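Local coordinates for TouB protein (Pseudomonas stutzeri, PDB 2INC) that is a small ubiquitin-like component of the toluene o-xylene monooxygenase system and probably takes part in monooxygenase activity, at residues S6-D11 / R39-Q44. Residues are numbered along the deposited sequence; the frame is centred on the assembly and turned at random.
Sequences SNFERD and RRVHPQ
Asp-11 and Arg-40 form a salt bridge, with Asp-11 OD2 lying 3.0 Å from Arg-40 NH1. The carboxylate comes to the edge of the guanidinium, near its plane, and the two planes are 33° apart. Arg-40 NH1 also points an N-H almost straight at Asp-11 OD1, but that bond is weak at 3.3 Å. A single guanidinium nitrogen thus serves both carboxylate oxygens. Asp-11 OD2 also hydrogen-bonds with Ser-36 OG, which helps fix the carboxylate. Replacing Asp-11 with an alanine removes the carboxylate, and would probably leave the Arg-40 guanidinium without its acidic mate in this contact and Ser-36 OG without this bond. Arg-40 further makes a cation-pi contact with an aromatic side chain of another protein in the assembly. A water donates to Arg-10 O at 2.7 Å and more weakly to Arg-40 O, linking the two backbones. Residues 8-11 form a type II beta turn, closed by the bond from Asp-11 N to Phe-8 O. In this ubiquitin-like fold, the turn leads out of strand 2-8 towards strand 14-19. It packs against the loop that runs from helix 25-33 to strand 48-53. Val-41 fills the middle of the contact with both methyls. Val-41 CG2 sits 3.6 Å from Asp-11 N and 4.4 Å from Phe-8 CD2. Val-41 CG1 stands anti to the backbone N (chi1 -177°), and from there it lies 4.0 Å from Arg-10 CB and also meets Glu-9 O. Further out, the side chains of Arg-10 and Gln-44 cross at about a right angle. Gln-44 NE2 packs 3.6 Å from Arg-10 CD, while Arg-10 NH2 makes a hydrogen bond with a polar side chain of the other protein. The Phe-8 side chain also packs on Cys-32 and Ala-33 of helix 25-33.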
loop_
_atom_site.group_PDB
_atom_site.type_symbol
_atom_site.label_atom_id
_atom_site.label_comp_id
_atom_site.label_asym_id
_atom_site.label_seq_id
_atom_site.Cartn_x
_atom_site.Cartn_y
_atom_site.Cartn_z
ATOM N N SER C 6 -31.963 -35.317 -27.453
ATOM C CA SER C 6 -31.182 -36.240 -28.252
ATOM C C SER C 6 -29.867 -36.491 -27.583
ATOM O O SER C 6 -29.109 -35.552 -27.415
ATOM C CB SER C 6 -30.918 -35.558 -29.605
ATOM O OG SER C 6 -29.920 -36.259 -30.336
ATOM N N ASN C 7 -29.611 -37.745 -27.210
ATOM C CA ASN C 7 -28.351 -38.213 -26.685
ATOM C C ASN C 7 -27.690 -39.046 -27.824
ATOM O O ASN C 7 -27.932 -40.255 -27.967
ATOM C CB ASN C 7 -28.618 -39.121 -25.462
ATOM C CG ASN C 7 -27.356 -39.495 -24.713
ATOM O OD1 ASN C 7 -26.329 -38.816 -24.810
ATOM N ND2 ASN C 7 -27.427 -40.567 -23.941
ATOM N N PHE C 8 -26.879 -38.379 -28.637
ATOM C CA PHE C 8 -26.374 -38.963 -29.866
ATOM C C PHE C 8 -25.112 -39.783 -29.599
ATOM O O PHE C 8 -24.228 -39.336 -28.832
ATOM C CB PHE C 8 -26.116 -37.865 -30.890
ATOM C CG PHE C 8 -26.125 -38.374 -32.307
ATOM C CD1 PHE C 8 -27.283 -38.272 -33.085
ATOM C CD2 PHE C 8 -24.997 -38.976 -32.857
ATOM C CE1 PHE C 8 -27.311 -38.745 -34.411
ATOM C CE2 PHE C 8 -25.029 -39.468 -34.177
ATOM C CZ PHE C 8 -26.191 -39.359 -34.933
ATOM N N GLU C 9 -25.016 -40.987 -30.194
ATOM C CA GLU C 9 -23.908 -41.873 -29.841
ATOM C C GLU C 9 -22.603 -41.199 -30.184
ATOM O O GLU C 9 -22.485 -40.551 -31.243
ATOM C CB GLU C 9 -23.997 -43.226 -30.547
ATOM C CG GLU C 9 -22.833 -44.143 -30.233
ATOM C CD GLU C 9 -23.052 -45.571 -30.765
ATOM O OE1 GLU C 9 -24.067 -45.829 -31.456
ATOM O OE2 GLU C 9 -22.192 -46.427 -30.490
ATOM N N ARG C 10 -21.663 -41.296 -29.240
ATOM C CA ARG C 10 -20.310 -40.707 -29.369
ATOM C C ARG C 10 -20.207 -39.179 -29.242
ATOM O O ARG C 10 -19.089 -38.645 -29.232
ATOM C CB ARG C 10 -19.658 -41.155 -30.682
ATOM C CG ARG C 10 -19.559 -42.664 -30.795
ATOM C CD ARG C 10 -19.009 -43.010 -32.147
ATOM N NE ARG C 10 -17.603 -42.650 -32.157
ATOM C CZ ARG C 10 -16.631 -43.453 -31.734
ATOM N NH1 ARG C 10 -16.921 -44.696 -31.314
ATOM N NH2 ARG C 10 -15.377 -43.011 -31.746
ATOM N N ASP C 11 -21.344 -38.477 -29.222
ATOM C CA ASP C 11 -21.365 -37.062 -28.818
ATOM C C ASP C 11 -21.117 -36.939 -27.282
ATOM O O ASP C 11 -21.097 -37.952 -26.551
ATOM C CB ASP C 11 -22.685 -36.402 -29.209
ATOM C CG ASP C 11 -22.527 -34.904 -29.530
ATOM O OD1 ASP C 11 -21.542 -34.260 -29.085
ATOM O OD2 ASP C 11 -23.401 -34.346 -30.227
ATOM N N ARG C 39 -20.337 -32.425 -36.695
ATOM C CA ARG C 39 -20.165 -31.334 -35.750
ATOM C C ARG C 39 -18.943 -31.433 -34.813
ATOM O O ARG C 39 -18.167 -30.510 -34.852
ATOM C CB ARG C 39 -21.503 -30.872 -35.125
ATOM C CG ARG C 39 -22.337 -29.976 -36.098
ATOM C CD ARG C 39 -23.652 -29.471 -35.455
ATOM N NE ARG C 39 -24.531 -28.841 -36.437
ATOM C CZ ARG C 39 -24.532 -27.538 -36.712
ATOM N NH1 ARG C 39 -23.698 -26.724 -36.094
ATOM N NH2 ARG C 39 -25.360 -27.045 -37.624
ATOM N N ARG C 40 -19.331 -32.473 -34.085
ATOM C CA ARG C 40 -18.762 -33.369 -33.288
ATOM C C ARG C 40 -18.759 -34.889 -33.389
ATOM O O ARG C 40 -18.162 -35.415 -32.581
ATOM C CB ARG C 40 -19.229 -33.060 -31.954
ATOM C CG ARG C 40 -19.076 -31.791 -31.583
ATOM C CD ARG C 40 -19.817 -31.449 -30.271
ATOM N NE ARG C 40 -20.710 -30.410 -30.583
ATOM C CZ ARG C 40 -21.985 -30.428 -30.601
ATOM N NH1 ARG C 40 -22.720 -31.389 -30.158
ATOM N NH2 ARG C 40 -22.425 -29.376 -30.908
ATOM N N VAL C 41 -19.378 -35.602 -34.302
ATOM C CA VAL C 41 -19.254 -37.042 -34.430
ATOM C C VAL C 41 -18.992 -37.279 -35.927
ATOM O O VAL C 41 -19.572 -36.570 -36.783
ATOM C CB VAL C 41 -20.561 -37.736 -33.991
ATOM C CG1 VAL C 41 -20.397 -39.240 -34.057
ATOM C CG2 VAL C 41 -20.954 -37.305 -32.572
ATOM N N HIS C 42 -18.088 -38.216 -36.242
ATOM C CA HIS C 42 -17.801 -38.575 -37.651
ATOM C C HIS C 42 -18.934 -39.457 -38.137
ATOM O O HIS C 42 -19.429 -40.265 -37.367
ATOM C CB HIS C 42 -16.517 -39.391 -37.796
ATOM C CG HIS C 42 -15.272 -38.705 -37.317
ATOM N ND1 HIS C 42 -14.758 -38.895 -36.047
ATOM C CD2 HIS C 42 -14.425 -37.849 -37.945
ATOM C CE1 HIS C 42 -13.648 -38.186 -35.915
ATOM N NE2 HIS C 42 -13.427 -37.537 -37.049
ATOM N N PRO C 43 -19.321 -39.331 -39.428
ATOM C CA PRO C 43 -20.271 -40.266 -40.068
ATOM C C PRO C 43 -19.847 -41.741 -39.936
ATOM O O PRO C 43 -18.642 -42.050 -39.773
ATOM C CB PRO C 43 -20.209 -39.880 -41.543
ATOM C CG PRO C 43 -19.753 -38.437 -41.558
ATOM C CD PRO C 43 -18.852 -38.278 -40.358
ATOM N N GLN C 44 -20.825 -42.640 -39.990
ATOM C CA GLN C 44 -20.548 -44.064 -40.074
ATOM C C GLN C 44 -21.483 -44.648 -41.135
ATOM O O GLN C 44 -22.528 -45.215 -40.780
ATOM C CB GLN C 44 -20.786 -44.757 -38.740
ATOM C CG GLN C 44 -19.811 -44.387 -37.655
ATOM C CD GLN C 44 -19.909 -45.308 -36.447
ATOM O OE1 GLN C 44 -20.195 -46.504 -36.577
ATOM N NE2 GLN C 44 -19.675 -44.750 -35.252
HETATM O O HOH W 1 -17.280 -38.283 -31.203
#